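Local coordinates for beta-Lactamase/D-Alanine Carboxypeptidase (Pseudomonas syringae pv. tomato, PDB 5EVI), which probably hydrolyses beta-lactam antibiotics to substituted beta-amino acids, as a class C beta-lactamase of the serine type, at residues Q91-Y96 with T103-I108; G119-Q124 with A155-G160; V110-T115 with G262-G267; T150-A155 with N297-D302. One frame throughout, in Å; residues are numbered along the deposited sequence.

Contact 1 comes first along the chain and closes a short loop between residues 91-96 and 103-108, in the long connection from helix 70-83 to helix 112-115. Residues 110-115 then open contact 3, which reaches strand 262-266 and encloses all of contact 2, the pairing of loop 119-124 with the start of helix 156-169. Contact 4 begins at strand 151-152 and ends at strand 299-308, so its loop crosses those of contacts 2 and 3, and it shares Ala155 with contact 2. Contacts 1 and 2 belong to the helical region, whereas contact 3 packs that region on strand 262-266 and contact 4 adds strand 151-152 as the outermost strand beside 299-308.

Contact 1 of 4, residues Q91-Y96 with T103-I108; sequences QSIDTY and TRLGKI
Two backbone hydrogen bonds join Asp94 and Ile93 to the type I beta turn Leu105-Ile108, within the irregular loop that leads from helix 70-83 to helix 112-115. Asp94 N donates to Gly106 O at 2.9 Å, meeting this oxygen in its carbonyl plane on a lone pair. Next to it Ile93 N reaches Ile108 O at 3.0 Å, with the donor tilted 26° from the carbonyl plane. The Asp94 carboxylate is bound from two directions: Ser92 OG donates to Asp94 OD1 at 2.7 Å from above the carboxylate plane, while a water donates to Asp94 OD2 and to Thr103 O and so bridges the segments. With chi1 at 66°, CG of Asp94 lies between its own backbone N and carbonyl carbon, which swings OD2 over the Gly106 carbonyl. Thr103 OG1 accepts from Gly106 N, three residues on, in an ST motif. Farther in, the Ile93 side chain lies against the turn and also touches Ile165 of helix 156-169; Ile93 CD1 packs at 3.5 Å from Leu105 O and 4.1 Å from Leu105 CD1.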
loop_
_atom_site.group_PDB
_atom_site.type_symbol
_atom_site.label_atom_id
_atom_site.label_comp_id
_atom_site.label_asym_id
_atom_site.label_seq_id
_atom_site.Cartn_x
_atom_site.Cartn_y
_atom_site.Cartn_z
ATOM N N GLN D 91 3.242 -19.347 -11.745
ATOM C CA GLN D 91 4.326 -20.317 -11.543
ATOM C C GLN D 91 4.773 -20.322 -10.085
ATOM O O GLN D 91 4.621 -19.327 -9.374
ATOM C CB GLN D 91 5.532 -20.014 -12.439
ATOM C CG GLN D 91 5.269 -20.122 -13.933
ATOM C CD GLN D 91 5.085 -21.555 -14.380
ATOM O OE1 GLN D 91 3.969 -21.984 -14.666
ATOM N NE2 GLN D 91 6.178 -22.312 -14.424
ATOM N N SER D 92 5.337 -21.441 -9.645
ATOM C CA SER D 92 5.731 -21.595 -8.244
ATOM C C SER D 92 6.937 -20.714 -7.894
ATOM O O SER D 92 7.715 -20.350 -8.767
ATOM C CB SER D 92 5.992 -23.074 -7.910
ATOM O OG SER D 92 7.110 -23.577 -8.608
ATOM N N ILE D 93 7.062 -20.366 -6.613
ATOM C CA ILE D 93 8.143 -19.493 -6.108
ATOM C C ILE D 93 9.542 -19.995 -6.500
ATOM O O ILE D 93 10.419 -19.190 -6.839
ATOM C CB ILE D 93 8.026 -19.293 -4.573
ATOM C CG1 ILE D 93 6.841 -18.363 -4.266
ATOM C CG2 ILE D 93 9.311 -18.719 -3.959
ATOM C CD1 ILE D 93 6.258 -18.507 -2.875
ATOM N N ASP D 94 9.725 -21.317 -6.470
ATOM C CA ASP D 94 10.983 -21.952 -6.892
ATOM C C ASP D 94 11.371 -21.734 -8.356
ATOM O O ASP D 94 12.552 -21.835 -8.696
ATOM C CB ASP D 94 11.008 -23.453 -6.533
ATOM C CG ASP D 94 9.971 -24.283 -7.288
ATOM O OD1 ASP D 94 9.767 -24.083 -8.502
ATOM O OD2 ASP D 94 9.372 -25.176 -6.647
ATOM N N THR D 95 10.395 -21.439 -9.217
ATOM C CA THR D 95 10.665 -21.026 -10.603
ATOM C C THR D 95 11.494 -19.735 -10.711
ATOM O O THR D 95 12.190 -19.536 -11.712
ATOM C CB THR D 95 9.356 -20.831 -11.407
ATOM O OG1 THR D 95 8.531 -21.989 -11.269
ATOM C CG2 THR D 95 9.630 -20.575 -12.901
ATOM N N TYR D 96 11.392 -18.859 -9.706
ATOM C CA TYR D 96 12.135 -17.589 -9.683
ATOM C C TYR D 96 13.063 -17.384 -8.483
ATOM O O TYR D 96 13.819 -16.412 -8.473
ATOM C CB TYR D 96 11.161 -16.412 -9.753
ATOM C CG TYR D 96 10.079 -16.599 -10.769
ATOM C CD1 TYR D 96 10.323 -16.375 -12.121
ATOM C CD2 TYR D 96 8.811 -17.022 -10.384
ATOM C CE1 TYR D 96 9.325 -16.560 -13.063
ATOM C CE2 TYR D 96 7.808 -17.208 -11.315
ATOM C CZ TYR D 96 8.071 -16.977 -12.649
ATOM O OH TYR D 96 7.074 -17.161 -13.561
ATOM N N THR D 103 11.463 -27.079 -1.447
ATOM C CA THR D 103 10.926 -26.646 -0.152
ATOM C C THR D 103 9.402 -26.605 -0.209
ATOM O O THR D 103 8.808 -26.701 -1.284
ATOM C CB THR D 103 11.443 -25.246 0.242
ATOM O OG1 THR D 103 11.102 -24.293 -0.774
ATOM C CG2 THR D 103 12.955 -25.257 0.443
ATOM N N ARG D 104 8.778 -26.457 0.954
ATOM C CA ARG D 104 7.320 -26.342 1.046
ATOM C C ARG D 104 6.855 -25.017 0.437
ATOM O O ARG D 104 5.886 -24.989 -0.329
ATOM C CB ARG D 104 6.857 -26.457 2.500
ATOM C CG ARG D 104 7.138 -27.817 3.128
ATOM C CD ARG D 104 6.991 -27.797 4.644
ATOM N NE ARG D 104 7.805 -28.829 5.288
ATOM C CZ ARG D 104 9.123 -28.760 5.496
ATOM N NH1 ARG D 104 9.836 -27.699 5.109
ATOM N NH2 ARG D 104 9.745 -29.773 6.096
ATOM N N LEU D 105 7.562 -23.933 0.769
ATOM C CA LEU D 105 7.296 -22.605 0.188
ATOM C C LEU D 105 7.589 -22.560 -1.313
ATOM O O LEU D 105 6.905 -21.854 -2.054
ATOM C CB LEU D 105 8.115 -21.520 0.906
ATOM C CG LEU D 105 7.800 -20.053 0.586
ATOM C CD1 LEU D 105 6.384 -19.680 1.000
ATOM C CD2 LEU D 105 8.808 -19.146 1.271
ATOM N N GLY D 106 8.605 -23.310 -1.738
ATOM C CA GLY D 106 9.014 -23.398 -3.136
ATOM C C GLY D 106 7.929 -23.740 -4.140
ATOM O O GLY D 106 7.848 -23.096 -5.188
ATOM N N LYS D 107 7.100 -24.741 -3.824
ATOM C CA LYS D 107 6.070 -25.242 -4.766
ATOM C C LYS D 107 4.727 -24.470 -4.774
ATOM O O LYS D 107 3.824 -24.823 -5.540
ATOM C CB LYS D 107 5.823 -26.757 -4.570
ATOM C CG LYS D 107 5.045 -27.175 -3.324
ATOM C CD LYS D 107 4.660 -28.655 -3.379
ATOM C CE LYS D 107 3.598 -29.013 -2.349
ATOM N NZ LYS D 107 3.101 -30.416 -2.480
ATOM N N ILE D 108 4.598 -23.439 -3.934
ATOM C CA ILE D 108 3.386 -22.606 -3.875
ATOM C C ILE D 108 3.476 -21.527 -4.959
ATOM O O ILE D 108 4.543 -20.932 -5.127
ATOM C CB ILE D 108 3.236 -21.919 -2.490
ATOM C CG1 ILE D 108 3.141 -22.971 -1.380
ATOM C CG2 ILE D 108 2.002 -21.016 -2.445
ATOM C CD1 ILE D 108 3.441 -22.436 0.002
HETATM O O HOH W 1 9.569 -26.751 -4.010
#

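Contact 2 of 4, residues G119-Q124 with A155-G160; sequences GGFPIQ and ANPSIG
Phe121 and Pro157 run alongside each other, pointing opposite ways, where loop 119-124 crosses the N-terminal turn of helix 156-169, the helix that follows the N-cap residue Ala155. The backbone directs CB of Phe121 toward the helix, 3.6 Å from Ala155 CB. From there the first torsion sets CG anti to the carbonyl carbon (chi1 -74°) and lays one flank of the ring, at CD1, 3.9 Å from Pro157 CB. The other flank meets Ser158, whose CB is 3.7 Å from Phe121 CD2, so the ring straddles two successive residues of the first turn. Trp142 stacks on the Phe121 ring, and Tyr138 of helix 132-138 also touches it, so that this part of the contact is well buried.

Beyond the ring the loop presents its carbonyl groups to the helix start. Pro122 O lies 3.3 Å from Ala155 CB and also close to the Pro157 ring. Ile123 O takes the hydrogen bond from Asn156 N at 2.7 Å, nearly straight at 168°; this N-H belongs to the first helical turn, where no preceding turn can supply an acceptor.

Gln124 and Asn156 lie side by side and point the same way, but their amide planes are perpendicular. Asn156 OD1 accepts from Lys71 NZ, which fits the role expected of the Tyr-x-Asn motif in class C enzymes. The Gln124 chain bends at its second torsion, carrying its amide back beside the helix and bringing Gln124 OE1 to 3.1 Å from Asn156 ND2, an approach too poorly angled for a hydrogen bond.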
loop_
_atom_site.group_PDB
_atom_site.type_symbol
_atom_site.label_atom_id
_atom_site.label_comp_id
_atom_site.label_asym_id
_atom_site.label_seq_id
_atom_site.Cartn_x
_atom_site.Cartn_y
_atom_site.Cartn_z
ATOM N N GLY D 119 0.241 -19.617 3.325
ATOM C CA GLY D 119 0.093 -20.700 4.311
ATOM C C GLY D 119 0.138 -20.311 5.788
ATOM O O GLY D 119 -0.111 -21.169 6.657
ATOM N N GLY D 120 0.461 -19.046 6.084
ATOM C CA GLY D 120 0.553 -18.558 7.455
ATOM C C GLY D 120 1.966 -18.066 7.706
ATOM O O GLY D 120 2.929 -18.848 7.695
ATOM N N PHE D 121 2.089 -16.757 7.879
ATOM C CA PHE D 121 3.308 -16.148 8.372
ATOM C C PHE D 121 2.968 -15.296 9.600
ATOM O O PHE D 121 1.815 -14.889 9.762
ATOM C CB PHE D 121 3.940 -15.260 7.294
ATOM C CG PHE D 121 4.609 -16.022 6.180
ATOM C CD1 PHE D 121 5.964 -16.332 6.248
ATOM C CD2 PHE D 121 3.892 -16.411 5.050
ATOM C CE1 PHE D 121 6.593 -17.024 5.217
ATOM C CE2 PHE D 121 4.510 -17.103 4.012
ATOM C CZ PHE D 121 5.867 -17.406 4.095
ATOM N N PRO D 122 3.969 -15.019 10.463
ATOM C CA PRO D 122 3.841 -13.964 11.467
ATOM C C PRO D 122 3.806 -12.605 10.791
ATOM O O PRO D 122 4.388 -12.461 9.730
ATOM C CB PRO D 122 5.124 -14.111 12.286
ATOM C CG PRO D 122 6.104 -14.658 11.316
ATOM C CD PRO D 122 5.304 -15.644 10.509
ATOM N N ILE D 123 3.152 -11.613 11.393
ATOM C CA ILE D 123 3.034 -10.302 10.730
ATOM C C ILE D 123 4.398 -9.669 10.435
ATOM O O ILE D 123 4.592 -9.113 9.351
ATOM C CB ILE D 123 2.106 -9.307 11.475
ATOM C CG1 ILE D 123 1.856 -8.064 10.603
ATOM C CG2 ILE D 123 2.667 -8.906 12.839
ATOM C CD1 ILE D 123 0.612 -7.300 10.984
ATOM N N GLN D 124 5.331 -9.778 11.379
ATOM C CA GLN D 124 6.687 -9.263 11.202
ATOM C C GLN D 124 7.658 -10.369 10.828
ATOM O O GLN D 124 7.403 -11.549 11.077
ATOM C CB GLN D 124 7.189 -8.592 12.490
ATOM C CG GLN D 124 6.470 -7.307 12.863
ATOM C CD GLN D 124 6.584 -6.225 11.802
ATOM O OE1 GLN D 124 5.574 -5.675 11.353
ATOM N NE2 GLN D 124 7.817 -5.913 11.392
ATOM N N ALA D 155 0.833 -10.414 6.276
ATOM C CA ALA D 155 2.211 -10.515 6.787
ATOM C C ALA D 155 3.279 -9.764 5.968
ATOM O O ALA D 155 3.197 -9.700 4.743
ATOM C CB ALA D 155 2.595 -11.991 6.940
ATOM N N ASN D 156 4.301 -9.234 6.643
ATOM C CA ASN D 156 5.476 -8.656 5.938
ATOM C C ASN D 156 6.466 -9.626 5.243
ATOM O O ASN D 156 6.867 -9.364 4.116
ATOM C CB ASN D 156 6.222 -7.678 6.856
ATOM C CG ASN D 156 5.378 -6.476 7.210
ATOM O OD1 ASN D 156 4.402 -6.183 6.526
ATOM N ND2 ASN D 156 5.764 -5.750 8.266
ATOM N N PRO D 157 6.848 -10.748 5.892
ATOM C CA PRO D 157 7.771 -11.686 5.223
ATOM C C PRO D 157 7.335 -12.119 3.824
ATOM O O PRO D 157 8.160 -12.205 2.917
ATOM C CB PRO D 157 7.781 -12.905 6.159
ATOM C CG PRO D 157 7.364 -12.362 7.486
ATOM C CD PRO D 157 6.374 -11.281 7.171
ATOM N N SER D 158 6.040 -12.357 3.655
ATOM C CA SER D 158 5.523 -12.936 2.428
ATOM C C SER D 158 5.482 -11.901 1.300
ATOM O O SER D 158 6.012 -12.149 0.227
ATOM C CB SER D 158 4.147 -13.533 2.669
ATOM O OG SER D 158 3.391 -12.714 3.534
ATOM N N ILE D 159 4.858 -10.751 1.553
ATOM C CA ILE D 159 4.878 -9.650 0.575
ATOM C C ILE D 159 6.289 -9.105 0.335
ATOM O O ILE D 159 6.608 -8.696 -0.783
ATOM C CB ILE D 159 3.890 -8.518 0.954
ATOM C CG1 ILE D 159 3.698 -7.526 -0.198
ATOM C CG2 ILE D 159 4.331 -7.783 2.201
ATOM C CD1 ILE D 159 3.018 -8.135 -1.387
ATOM N N GLY D 160 7.138 -9.121 1.364
ATOM C CA GLY D 160 8.549 -8.792 1.195
ATOM C C GLY D 160 9.238 -9.687 0.169
ATOM O O GLY D 160 10.047 -9.206 -0.633
#

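Contact 3 of 4, residues V110-T115 with G262-G267; sequences VFHLGT and GYFKVG
An aromatic cluster joins the short helix 112-115 and the residue before it to strand 262-266, at a classic beta bulge where Tyr263 and Phe264 both face Gln271. The bulge lets two consecutive side chains point toward the same helix. Phe111 CD1 lies over one face of the Tyr263 ring, 3.8 Å from Tyr263 CD1. Their planes are only 17° apart, but with centroids separated by 5.2 Å the rings are so far offset that little of one covers the other. Phe264 comes in at the edge of the Phe111 ring, its CZ 4.0 Å from Phe111 CE1. The same CZ is 3.8 Å from His112 CE1, and neither of these two rings lies over the other's face. Thr115 divides its branches between the two aromatics: CG2 packs 3.5 Å from Tyr263 CD2, while OG1 lies 3.4 Å from Phe264 CE2, near the plane of that ring. With chi1 at 63°, this OG1 also reaches Thr117 OG1 in a hydrogen bond, and His112 ND1 is also hydrogen-bonded to Thr117 OG1. Around the cluster, Pro307 and Ala303 of strand 299-308 pack on Tyr263 and Phe264 respectively, while Leu113 turns to helix 156-169 and rests on Leu161 and Ile165.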
loop_
_atom_site.group_PDB
_atom_site.type_symbol
_atom_site.label_atom_id
_atom_site.label_comp_id
_atom_site.label_asym_id
_atom_site.label_seq_id
_atom_site.Cartn_x
_atom_site.Cartn_y
_atom_site.Cartn_z
ATOM N N VAL D 110 3.423 -17.951 -6.901
ATOM C CA VAL D 110 3.979 -16.655 -6.455
ATOM C C VAL D 110 2.891 -15.659 -6.033
ATOM O O VAL D 110 3.106 -14.880 -5.093
ATOM C CB VAL D 110 4.889 -16.025 -7.548
ATOM C CG1 VAL D 110 5.340 -14.602 -7.197
ATOM C CG2 VAL D 110 6.118 -16.891 -7.804
ATOM N N PHE D 111 1.737 -15.688 -6.705
ATOM C CA PHE D 111 0.680 -14.687 -6.466
ATOM C C PHE D 111 0.222 -14.639 -5.013
ATOM O O PHE D 111 -0.082 -13.568 -4.493
ATOM C CB PHE D 111 -0.513 -14.866 -7.417
ATOM C CG PHE D 111 -1.408 -16.043 -7.116
ATOM C CD1 PHE D 111 -2.510 -15.904 -6.272
ATOM C CD2 PHE D 111 -1.198 -17.272 -7.737
ATOM C CE1 PHE D 111 -3.357 -16.977 -6.023
ATOM C CE2 PHE D 111 -2.052 -18.353 -7.489
ATOM C CZ PHE D 111 -3.126 -18.199 -6.634
ATOM N N HIS D 112 0.212 -15.799 -4.356
ATOM C CA HIS D 112 -0.144 -15.894 -2.936
ATOM C C HIS D 112 0.642 -14.976 -1.984
ATOM O O HIS D 112 0.203 -14.763 -0.847
ATOM C CB HIS D 112 0.061 -17.325 -2.435
ATOM C CG HIS D 112 -0.937 -18.299 -2.962
ATOM N ND1 HIS D 112 -2.265 -18.281 -2.598
ATOM C CD2 HIS D 112 -0.797 -19.322 -3.833
ATOM C CE1 HIS D 112 -2.898 -19.268 -3.209
ATOM N NE2 HIS D 112 -2.033 -19.900 -3.979
ATOM N N LEU D 113 1.817 -14.513 -2.406
ATOM C CA LEU D 113 2.640 -13.616 -1.592
ATOM C C LEU D 113 2.143 -12.176 -1.611
ATOM O O LEU D 113 2.515 -11.399 -0.741
ATOM C CB LEU D 113 4.080 -13.603 -2.102
ATOM C CG LEU D 113 4.892 -14.906 -2.123
ATOM C CD1 LEU D 113 6.114 -14.718 -2.998
ATOM C CD2 LEU D 113 5.306 -15.307 -0.717
ATOM N N GLY D 114 1.432 -11.798 -2.670
ATOM C CA GLY D 114 0.729 -10.519 -2.733
ATOM C C GLY D 114 -0.685 -10.531 -2.191
ATOM O O GLY D 114 -1.273 -9.467 -1.985
ATOM N N THR D 115 -1.260 -11.713 -1.984
ATOM C CA THR D 115 -2.606 -11.822 -1.438
ATOM C C THR D 115 -2.673 -12.310 0.027
ATOM O O THR D 115 -3.756 -12.447 0.588
ATOM C CB THR D 115 -3.431 -12.756 -2.325
ATOM O OG1 THR D 115 -2.838 -14.053 -2.284
ATOM C CG2 THR D 115 -3.456 -12.255 -3.743
ATOM N N GLY D 262 -8.992 -9.312 -8.324
ATOM C CA GLY D 262 -9.498 -9.879 -7.085
ATOM C C GLY D 262 -9.290 -11.376 -7.050
ATOM O O GLY D 262 -9.853 -12.117 -7.884
ATOM N N TYR D 263 -8.509 -11.832 -6.081
ATOM C CA TYR D 263 -8.150 -13.261 -5.995
ATOM C C TYR D 263 -8.967 -14.011 -4.943
ATOM O O TYR D 263 -9.284 -15.178 -5.143
ATOM C CB TYR D 263 -6.671 -13.400 -5.688
ATOM C CG TYR D 263 -5.730 -13.037 -6.794
ATOM C CD1 TYR D 263 -5.420 -13.951 -7.800
ATOM C CD2 TYR D 263 -5.088 -11.791 -6.811
ATOM C CE1 TYR D 263 -4.522 -13.620 -8.810
ATOM C CE2 TYR D 263 -4.182 -11.452 -7.804
ATOM C CZ TYR D 263 -3.908 -12.364 -8.806
ATOM O OH TYR D 263 -3.018 -12.060 -9.790
ATOM N N PHE D 264 -9.303 -13.358 -3.823
ATOM C CA PHE D 264 -10.053 -14.023 -2.737
ATOM C C PHE D 264 -11.168 -13.152 -2.141
ATOM O O PHE D 264 -11.062 -11.922 -2.108
ATOM C CB PHE D 264 -9.077 -14.437 -1.628
ATOM C CG PHE D 264 -7.973 -15.332 -2.099
ATOM C CD1 PHE D 264 -8.163 -16.715 -2.162
ATOM C CD2 PHE D 264 -6.749 -14.813 -2.471
ATOM C CE1 PHE D 264 -7.155 -17.551 -2.606
ATOM C CE2 PHE D 264 -5.730 -15.642 -2.915
ATOM C CZ PHE D 264 -5.931 -17.016 -2.978
ATOM N N LYS D 265 -12.243 -13.800 -1.686
ATOM C CA LYS D 265 -13.232 -13.167 -0.810
ATOM C C LYS D 265 -12.812 -13.481 0.625
ATOM O O LYS D 265 -12.583 -14.658 0.946
ATOM C CB LYS D 265 -14.649 -13.703 -1.079
ATOM C CG LYS D 265 -15.363 -13.069 -2.275
ATOM C CD LYS D 265 -16.392 -12.022 -1.851
ATOM C CE LYS D 265 -16.549 -10.898 -2.858
ATOM N NZ LYS D 265 -16.707 -11.296 -4.279
ATOM N N VAL D 266 -12.698 -12.444 1.462
ATOM C CA VAL D 266 -12.251 -12.575 2.876
ATOM C C VAL D 266 -13.218 -11.766 3.729
ATOM O O VAL D 266 -13.046 -10.561 3.892
ATOM C CB VAL D 266 -10.796 -12.073 3.085
ATOM C CG1 VAL D 266 -10.312 -12.368 4.504
ATOM C CG2 VAL D 266 -9.848 -12.723 2.084
ATOM N N GLY D 267 -14.253 -12.423 4.253
ATOM C CA GLY D 267 -15.412 -11.714 4.799
ATOM C C GLY D 267 -16.032 -10.849 3.709
ATOM O O GLY D 267 -16.259 -11.319 2.578
#

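Contact 4 of 4, residues T150-A155 with N297-D302; sequences THRTYA and NTQKAD
Thr298 and Thr153 meet through their hydroxyls where strand 299-308 pairs with the short edge strand 151-152 in antiparallel fashion. Thr298 OG1 is 2.6 Å from Thr153 OG1, a short hydrogen bond in which either could be the donor, and the two side chains cross at a slant. Thr153 OG1 is also bonded to Tyr146 OH. The CG2 of Thr298, anti to its backbone N, is turned to His151 and packs 3.8 Å from His151 CB. Just before the strand, Thr298 CA makes a CA-H...O contact with Arg152 O.

Gln299 forms the hydrogen-bonded pair with Arg152: Arg152 N donates to Gln299 O at 2.8 Å, and Gln299 N returns the bond to Arg152 O at 3.0 Å. Their side chains share the sheet face that Val266 also packs against. The amide of Gln299 is bonded to Met295 O, whereas the Arg152 guanidinium reaches Glu276 in a salt bridge and Gln271 in a hydrogen bond.

Lys300 pairs with His151 without hydrogen bonds, and their side chains diverge; Lys300 NZ makes a salt bridge of 2.7 Å with Asp302 OD1. At Ala301 the ladder closes with Ala301 N donating to Thr150 O at 3.1 Å, from above the carbonyl plane. A water also donates to Thr150 O, so this oxygen receives two bonds.

These bonds fix the backbone just ahead of Tyr154, whose OH is hydrogen-bonded to Ser68 OG, Lys71 NZ and Lys318 NZ. The paired strand backbone is thus consistent with positioning the tyrosine of a class C active site.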
loop_
_atom_site.group_PDB
_atom_site.type_symbol
_atom_site.label_atom_id
_atom_site.label_comp_id
_atom_site.label_asym_id
_atom_site.label_seq_id
_atom_site.Cartn_x
_atom_site.Cartn_y
_atom_site.Cartn_z
ATOM N N THR D 150 -6.732 -20.999 1.318
ATOM C CA THR D 150 -7.808 -21.410 2.218
ATOM C C THR D 150 -7.985 -20.431 3.359
ATOM O O THR D 150 -9.069 -20.318 3.918
ATOM C CB THR D 150 -7.560 -22.820 2.770
ATOM O OG1 THR D 150 -6.355 -22.838 3.531
ATOM C CG2 THR D 150 -7.424 -23.818 1.627
ATOM N N HIS D 151 -6.913 -19.726 3.720
ATOM C CA HIS D 151 -6.988 -18.689 4.747
ATOM C C HIS D 151 -6.147 -17.484 4.335
ATOM O O HIS D 151 -5.384 -17.554 3.359
ATOM C CB HIS D 151 -6.543 -19.230 6.109
ATOM C CG HIS D 151 -7.395 -20.350 6.640
ATOM N ND1 HIS D 151 -7.307 -21.645 6.169
ATOM C CD2 HIS D 151 -8.333 -20.368 7.615
ATOM C CE1 HIS D 151 -8.156 -22.411 6.830
ATOM N NE2 HIS D 151 -8.791 -21.662 7.715
ATOM N N ARG D 152 -6.318 -16.388 5.068
ATOM C CA ARG D 152 -5.635 -15.124 4.791
ATOM C C ARG D 152 -5.022 -14.567 6.081
ATOM O O ARG D 152 -5.744 -14.288 7.045
ATOM C CB ARG D 152 -6.615 -14.133 4.172
ATOM C CG ARG D 152 -5.978 -12.869 3.556
ATOM C CD ARG D 152 -5.836 -11.770 4.589
ATOM N NE ARG D 152 -5.713 -10.431 4.008
ATOM C CZ ARG D 152 -5.642 -9.307 4.726
ATOM N NH1 ARG D 152 -5.698 -9.332 6.058
ATOM N NH2 ARG D 152 -5.525 -8.137 4.098
ATOM N N THR D 153 -3.701 -14.387 6.054
ATOM C CA THR D 153 -2.920 -13.917 7.184
ATOM C C THR D 153 -1.996 -12.811 6.676
ATOM O O THR D 153 -0.985 -13.062 6.036
ATOM C CB THR D 153 -2.151 -15.094 7.812
ATOM O OG1 THR D 153 -3.096 -16.120 8.095
ATOM C CG2 THR D 153 -1.447 -14.714 9.097
ATOM N N TYR D 154 -2.394 -11.578 6.936
ATOM C CA TYR D 154 -1.618 -10.397 6.517
ATOM C C TYR D 154 -0.205 -10.503 7.103
ATOM O O TYR D 154 -0.068 -10.701 8.305
ATOM C CB TYR D 154 -2.302 -9.148 7.035
ATOM C CG TYR D 154 -1.736 -7.852 6.527
ATOM C CD1 TYR D 154 -2.182 -7.319 5.323
ATOM C CD2 TYR D 154 -0.789 -7.128 7.266
ATOM C CE1 TYR D 154 -1.700 -6.116 4.847
ATOM C CE2 TYR D 154 -0.300 -5.913 6.800
ATOM C CZ TYR D 154 -0.757 -5.414 5.584
ATOM O OH TYR D 154 -0.284 -4.210 5.098
ATOM N N ALA D 155 0.833 -10.414 6.276
ATOM C CA ALA D 155 2.211 -10.515 6.787
ATOM C C ALA D 155 3.279 -9.764 5.968
ATOM O O ALA D 155 3.197 -9.700 4.743
ATOM C CB ALA D 155 2.595 -11.991 6.940
ATOM N N ASN D 297 -5.431 -10.829 12.046
ATOM C CA ASN D 297 -5.416 -12.249 12.418
ATOM C C ASN D 297 -5.922 -13.120 11.277
ATOM O O ASN D 297 -6.556 -12.633 10.360
ATOM C CB ASN D 297 -6.261 -12.498 13.663
ATOM C CG ASN D 297 -5.725 -11.788 14.899
ATOM O OD1 ASN D 297 -6.419 -11.715 15.908
ATOM N ND2 ASN D 297 -4.504 -11.252 14.825
ATOM N N THR D 298 -5.662 -14.420 11.367
ATOM C CA THR D 298 -5.942 -15.350 10.273
ATOM C C THR D 298 -7.444 -15.530 10.076
ATOM O O THR D 298 -8.150 -15.867 11.017
ATOM C CB THR D 298 -5.250 -16.700 10.518
ATOM O OG1 THR D 298 -3.833 -16.480 10.567
ATOM C CG2 THR D 298 -5.549 -17.690 9.412
ATOM N N GLN D 299 -7.915 -15.275 8.854
ATOM C CA GLN D 299 -9.330 -15.405 8.486
ATOM C C GLN D 299 -9.460 -16.508 7.459
ATOM O O GLN D 299 -8.498 -16.812 6.762
ATOM C CB GLN D 299 -9.863 -14.124 7.829
ATOM C CG GLN D 299 -10.392 -13.062 8.780
ATOM C CD GLN D 299 -9.295 -12.245 9.408
ATOM O OE1 GLN D 299 -9.262 -12.060 10.629
ATOM N NE2 GLN D 299 -8.376 -11.749 8.579
ATOM N N LYS D 300 -10.659 -17.077 7.358
ATOM C CA LYS D 300 -11.004 -17.954 6.248
ATOM C C LYS D 300 -11.112 -17.125 4.963
ATOM O O LYS D 300 -11.567 -15.979 4.987
ATOM C CB LYS D 300 -12.330 -18.667 6.513
ATOM C CG LYS D 300 -12.762 -19.579 5.376
ATOM C CD LYS D 300 -13.609 -20.755 5.859
ATOM C CE LYS D 300 -13.741 -21.817 4.781
ATOM N NZ LYS D 300 -14.152 -21.254 3.459
ATOM N N ALA D 301 -10.682 -17.717 3.853
ATOM C CA ALA D 301 -10.784 -17.091 2.540
ATOM C C ALA D 301 -11.335 -18.094 1.533
ATOM O O ALA D 301 -11.231 -19.304 1.732
ATOM C CB ALA D 301 -9.424 -16.584 2.081
ATOM N N ASP D 302 -11.915 -17.565 0.457
ATOM C CA ASP D 302 -12.500 -18.365 -0.623
ATOM C C ASP D 302 -11.946 -17.887 -1.963
ATOM O O ASP D 302 -12.074 -16.710 -2.301
ATOM C CB ASP D 302 -14.019 -18.224 -0.617
ATOM C CG ASP D 302 -14.643 -18.636 0.704
ATOM O OD1 ASP D 302 -14.190 -19.632 1.306
ATOM O OD2 ASP D 302 -15.597 -17.967 1.139
HETATM O O HOH W 2 -10.913 -21.986 3.000
#